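Local coordinates for protein trans-4-hydroxy-L-proline dehydratase (Clostridioides difficile 70-100-2010, PDB 6VXC) that dehydrates trans-4-hydroxy-L-proline to (S)-1-pyrroline-5-carboxylate by glycyl radical chemistry during the anaerobic breakdown of hydroxyproline, at residues A[45-50]-A[101-106]; A[106-111]-A[133-138]. All blocks are in the same frame, centred on the assembly; numbering follows the deposited sequence.

How the contacts relate
Beyond helix 27-38 the chain enters helix 46-58, passes through helix 64-78 and strand 99-101, and returns at 101-106 to meet 45-50; contact 1 thereby closes a loop of 50 intervening residues. Contact 2 follows in series: the same linker runs on as 106-111, and helix 129-143 comes back to it at 133-138 after 21 more residues, 12 of them helical. Ile106 belongs to both contacts, ending one segment and opening the next, and the contact centres lie about 9 Å apart. Ile134 packs on Ile45 and Val49, so the start of helix 46-58 and helix 129-143 touch each other as well as the linker that meets both.

Contact 1: residues A[45-50]-A[101-106]; sequences IERAVL and PTYPEI
Arg47, in the first turn of helix 46-58, reaches over the Tyr103 ring to grip Glu105, a worked example of one buried arginine bonding to several points of an irregular segment, here 101-106. The contact lies in the pyruvate formate-lyase-like region of this glycyl radical enzyme, away from the annotated active-site residues. The arginine's CG stands anti to the backbone N and the chain stays extended to NE, which carries the guanidinium past Pro101 and Thr102. On the way Arg47 CD packs against Pro101 CB at 3.7 Å and lies over the face of the Tyr103 ring in a CH-pi contact, 4.2 Å from its centroid. The guanidinium is tilted 37° from that ring, with Tyr103 CD2 above the centre of one face, 3.2 Å from Arg47 CZ. At its far end the salt bridge is end-on and two-pronged: Arg47 NH2 to Glu105 OE1 is 2.8 Å and Arg47 NH1 to Glu105 OE2 is 3.0 Å. The two planes are tilted, and the oxygens are met differently: OE2 on its syn side, OE1 from above the carboxylate plane. Arg47 NH1 also donates to a lone pair of Thr102 O, with an N-H...O angle of 137°. With CG between backbone N and carbonyl carbon (chi1 64°) and a further bend at chi2, the Glu105 carboxylate is brought to the arginine. Nearby, Ala48 CB rests on Pro104 CG at 3.8 Å, and a water accepts from both Ala48 N and Thr102 N. Arg68 is a second salt-bridge partner of Glu105 OE1, Arg47 NE bonds to Thr292 O, and Tyr103 OH to Thr291 O. Two arginines on one buried carboxylate would probably favour its ionised form, while the divided bonding of Arg47 fixes the rotation of its guanidinium.

Contact 2: residues A[106-111]-A[133-138]; sequences ICCHTM and KIHKEE
His135 lays the edge of its imidazole against the backbone of His109 and the sulfur of Met111, joining helix 129-143 to the irregular segment before helix 111-119, whose N-cap is Thr110, in the pyruvate formate-lyase-like part of this glycyl radical enzyme. With CG trans to N across the CA-CB bond (chi1 -175°), the ring is sent out from the helix toward the linker. There His135 NE2 donates to His109 O at 2.8 Å in a straight bond, the acceptor lying in the ring plane while the donor sits 38° above the carbonyl plane. The bond is consistent with a proton on NE2, and it satisfies a carbonyl oxygen of a segment without regular secondary structure.

Two sulfurs flank the imidazole. Met111 SD is at the ring edge, 4.0 Å from His135 CD2, and Cys108 SG approaches obliquely, 4.2 Å from His135 CE1. Outside the pair of segments, Leu114 of helix 111-119 and Ile140 of helix 129-143 also touch His135. Thr110 OG1 accepts from Asp113 N, so the capping residue directly follows the one whose carbonyl the histidine holds. The Met111 side chain, bent at both chi2 and chi3, curls across the base of Lys136 at about a right angle, bringing Met111 SD to 3.6 Å from Lys136 CB and Met111 CE to 3.8 Å from the same carbon.

Contact 1: residues A[45-50]-A[101-106]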
# COMPACT_ATOMS: atom_id res chain seq x y z
N ILE A 45 -15.12 -10.16 -16.23
CA ILE A 45 -15.16 -11.57 -15.86
C ILE A 45 -14.27 -12.44 -16.74
O ILE A 45 -14.17 -13.65 -16.50
CB ILE A 45 -16.62 -12.07 -15.92
CG1 ILE A 45 -16.83 -13.29 -15.01
CG2 ILE A 45 -17.03 -12.36 -17.37
CD1 ILE A 45 -16.65 -12.98 -13.53
N GLU A 46 -13.63 -11.87 -17.77
CA GLU A 46 -12.91 -12.71 -18.72
C GLU A 46 -11.76 -13.46 -18.05
O GLU A 46 -11.50 -14.63 -18.37
CB GLU A 46 -12.38 -11.88 -19.88
CG GLU A 46 -11.76 -12.74 -20.93
CD GLU A 46 -11.32 -11.97 -22.14
OE1 GLU A 46 -10.20 -11.45 -22.11
OE2 GLU A 46 -12.10 -11.88 -23.11
N ARG A 47 -11.02 -12.80 -17.17
CA ARG A 47 -9.91 -13.46 -16.52
C ARG A 47 -10.37 -14.73 -15.81
O ARG A 47 -9.78 -15.80 -15.98
CB ARG A 47 -9.23 -12.52 -15.53
CG ARG A 47 -8.03 -13.15 -14.86
CD ARG A 47 -7.55 -12.38 -13.65
NE ARG A 47 -6.40 -13.03 -13.04
CZ ARG A 47 -6.47 -14.04 -12.18
NH1 ARG A 47 -7.65 -14.53 -11.81
NH2 ARG A 47 -5.35 -14.56 -11.69
N ALA A 48 -11.44 -14.62 -15.02
CA ALA A 48 -11.93 -15.78 -14.27
C ALA A 48 -12.31 -16.91 -15.21
O ALA A 48 -12.03 -18.08 -14.93
CB ALA A 48 -13.12 -15.38 -13.40
N VAL A 49 -12.96 -16.59 -16.33
CA VAL A 49 -13.31 -17.64 -17.29
C VAL A 49 -12.07 -18.35 -17.78
O VAL A 49 -12.00 -19.58 -17.78
CB VAL A 49 -14.10 -17.05 -18.47
CG1 VAL A 49 -14.28 -18.11 -19.55
CG2 VAL A 49 -15.45 -16.53 -18.02
N LEU A 50 -11.05 -17.59 -18.20
CA LEU A 50 -9.87 -18.21 -18.79
C LEU A 50 -9.10 -19.03 -17.77
O LEU A 50 -8.54 -20.08 -18.12
CB LEU A 50 -8.98 -17.15 -19.44
CG LEU A 50 -9.62 -16.48 -20.67
CD1 LEU A 50 -8.76 -15.35 -21.25
CD2 LEU A 50 -9.94 -17.52 -21.74
N PRO A 101 -10.38 -7.03 -13.25
CA PRO A 101 -10.55 -8.49 -13.31
C PRO A 101 -10.95 -9.02 -11.94
O PRO A 101 -10.87 -8.32 -10.93
CB PRO A 101 -9.17 -9.00 -13.71
CG PRO A 101 -8.40 -7.79 -14.14
CD PRO A 101 -8.98 -6.63 -13.41
N THR A 102 -11.39 -10.28 -11.91
CA THR A 102 -11.66 -10.98 -10.67
C THR A 102 -10.70 -12.14 -10.49
O THR A 102 -10.13 -12.66 -11.46
CB THR A 102 -13.09 -11.54 -10.59
OG1 THR A 102 -13.28 -12.51 -11.62
CG2 THR A 102 -14.12 -10.44 -10.73
N TYR A 103 -10.55 -12.56 -9.24
CA TYR A 103 -9.52 -13.52 -8.85
C TYR A 103 -10.14 -14.59 -7.96
O TYR A 103 -9.87 -14.66 -6.76
CB TYR A 103 -8.37 -12.79 -8.15
CG TYR A 103 -7.73 -11.71 -9.02
CD1 TYR A 103 -8.32 -10.46 -9.16
CD2 TYR A 103 -6.55 -11.95 -9.72
CE1 TYR A 103 -7.77 -9.48 -9.96
CE2 TYR A 103 -5.98 -10.95 -10.53
CZ TYR A 103 -6.59 -9.72 -10.64
OH TYR A 103 -6.06 -8.71 -11.44
N PRO A 104 -10.97 -15.47 -8.54
CA PRO A 104 -11.68 -16.48 -7.72
C PRO A 104 -10.77 -17.54 -7.12
O PRO A 104 -11.21 -18.24 -6.20
CB PRO A 104 -12.67 -17.09 -8.71
CG PRO A 104 -12.02 -16.91 -10.05
CD PRO A 104 -11.30 -15.59 -9.97
N GLU A 105 -9.52 -17.68 -7.57
CA GLU A 105 -8.59 -18.56 -6.88
C GLU A 105 -8.24 -18.06 -5.49
O GLU A 105 -7.74 -18.83 -4.67
CB GLU A 105 -7.32 -18.76 -7.70
CG GLU A 105 -6.50 -17.48 -7.90
CD GLU A 105 -6.82 -16.79 -9.20
OE1 GLU A 105 -5.97 -16.84 -10.12
OE2 GLU A 105 -7.95 -16.27 -9.34
N ILE A 106 -8.45 -16.76 -5.25
CA ILE A 106 -8.17 -16.14 -3.96
C ILE A 106 -9.48 -15.93 -3.21
O ILE A 106 -9.64 -16.41 -2.09
CB ILE A 106 -7.43 -14.80 -4.14
CG1 ILE A 106 -6.10 -15.01 -4.86
CG2 ILE A 106 -7.23 -14.12 -2.78
CD1 ILE A 106 -5.46 -13.70 -5.32
O HOH W 1 -12.24 -12.13 -13.98

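Contact 2: residues A[106-111]-A[133-138]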
# COMPACT_ATOMS: atom_id res chain seq x y z
N ILE A 106 -8.45 -16.76 -5.25
CA ILE A 106 -8.17 -16.14 -3.96
C ILE A 106 -9.48 -15.93 -3.21
O ILE A 106 -9.64 -16.41 -2.09
CB ILE A 106 -7.43 -14.80 -4.14
CG1 ILE A 106 -6.10 -15.01 -4.86
CG2 ILE A 106 -7.23 -14.12 -2.78
CD1 ILE A 106 -5.46 -13.70 -5.32
N CYS A 107 -10.41 -15.21 -3.83
CA CYS A 107 -11.72 -14.95 -3.25
C CYS A 107 -12.76 -15.12 -4.35
O CYS A 107 -12.83 -14.32 -5.28
CB CYS A 107 -11.82 -13.56 -2.62
SG CYS A 107 -13.44 -13.22 -1.90
N CYS A 108 -13.56 -16.17 -4.23
CA CYS A 108 -14.65 -16.42 -5.14
C CYS A 108 -15.89 -15.78 -4.55
O CYS A 108 -16.44 -16.28 -3.57
CB CYS A 108 -14.84 -17.92 -5.33
SG CYS A 108 -16.20 -18.33 -6.40
N HIS A 109 -16.31 -14.65 -5.11
CA HIS A 109 -17.38 -13.88 -4.49
C HIS A 109 -18.69 -14.67 -4.47
O HIS A 109 -18.94 -15.52 -5.32
CB HIS A 109 -17.60 -12.57 -5.23
CG HIS A 109 -16.44 -11.63 -5.11
ND1 HIS A 109 -15.62 -11.33 -6.17
CD2 HIS A 109 -15.96 -10.94 -4.05
CE1 HIS A 109 -14.68 -10.49 -5.77
NE2 HIS A 109 -14.86 -10.24 -4.49
N THR A 110 -19.50 -14.40 -3.45
CA THR A 110 -20.89 -14.85 -3.44
C THR A 110 -21.73 -13.93 -4.32
O THR A 110 -21.34 -12.80 -4.64
CB THR A 110 -21.47 -14.86 -2.03
OG1 THR A 110 -21.57 -13.51 -1.55
CG2 THR A 110 -20.59 -15.65 -1.08
N MET A 111 -22.91 -14.41 -4.70
CA MET A 111 -23.82 -13.55 -5.45
C MET A 111 -24.23 -12.34 -4.62
O MET A 111 -24.47 -11.27 -5.17
CB MET A 111 -25.04 -14.35 -5.92
CG MET A 111 -24.68 -15.53 -6.83
SD MET A 111 -23.68 -15.13 -8.28
CE MET A 111 -24.74 -13.96 -9.12
N LYS A 133 -24.30 -13.66 -14.54
CA LYS A 133 -24.66 -15.00 -15.00
C LYS A 133 -23.45 -15.91 -15.07
O LYS A 133 -23.45 -17.01 -14.52
CB LYS A 133 -25.35 -14.94 -16.36
CG LYS A 133 -25.76 -16.32 -16.88
CD LYS A 133 -26.48 -16.28 -18.23
CE LYS A 133 -25.53 -15.95 -19.37
NZ LYS A 133 -24.54 -17.05 -19.59
N ILE A 134 -22.38 -15.45 -15.73
CA ILE A 134 -21.18 -16.26 -15.90
C ILE A 134 -20.59 -16.61 -14.54
O ILE A 134 -20.22 -17.76 -14.28
CB ILE A 134 -20.17 -15.53 -16.79
CG1 ILE A 134 -20.69 -15.41 -18.22
CG2 ILE A 134 -18.80 -16.18 -16.75
CD1 ILE A 134 -19.78 -14.60 -19.10
N HIS A 135 -20.49 -15.63 -13.65
CA HIS A 135 -19.95 -15.90 -12.32
C HIS A 135 -20.81 -16.94 -11.60
O HIS A 135 -20.28 -17.85 -10.96
CB HIS A 135 -19.87 -14.61 -11.49
CG HIS A 135 -19.23 -14.82 -10.16
ND1 HIS A 135 -17.87 -14.96 -10.01
CD2 HIS A 135 -19.76 -14.97 -8.93
CE1 HIS A 135 -17.58 -15.16 -8.74
NE2 HIS A 135 -18.71 -15.17 -8.05
N LYS A 136 -22.13 -16.80 -11.70
CA LYS A 136 -23.02 -17.73 -11.02
C LYS A 136 -22.92 -19.13 -11.60
O LYS A 136 -22.90 -20.12 -10.86
CB LYS A 136 -24.46 -17.24 -11.10
CG LYS A 136 -25.42 -18.14 -10.35
CD LYS A 136 -26.87 -17.81 -10.65
CE LYS A 136 -27.76 -18.46 -9.59
NZ LYS A 136 -29.19 -18.48 -10.00
N GLU A 137 -22.84 -19.24 -12.93
CA GLU A 137 -22.96 -20.53 -13.59
C GLU A 137 -21.63 -21.21 -13.86
O GLU A 137 -21.56 -22.45 -13.83
CB GLU A 137 -23.71 -20.38 -14.91
CG GLU A 137 -25.12 -19.88 -14.76
CD GLU A 137 -25.82 -19.71 -16.10
OE1 GLU A 137 -27.04 -19.46 -16.11
OE2 GLU A 137 -25.14 -19.85 -17.15
N GLU A 138 -20.58 -20.46 -14.14
CA GLU A 138 -19.29 -21.07 -14.46
C GLU A 138 -18.27 -20.96 -13.34
O GLU A 138 -17.49 -21.90 -13.13
CB GLU A 138 -18.70 -20.43 -15.72
CG GLU A 138 -19.61 -20.36 -16.94
CD GLU A 138 -20.12 -21.72 -17.39
OE1 GLU A 138 -21.29 -21.79 -17.84
OE2 GLU A 138 -19.35 -22.71 -17.34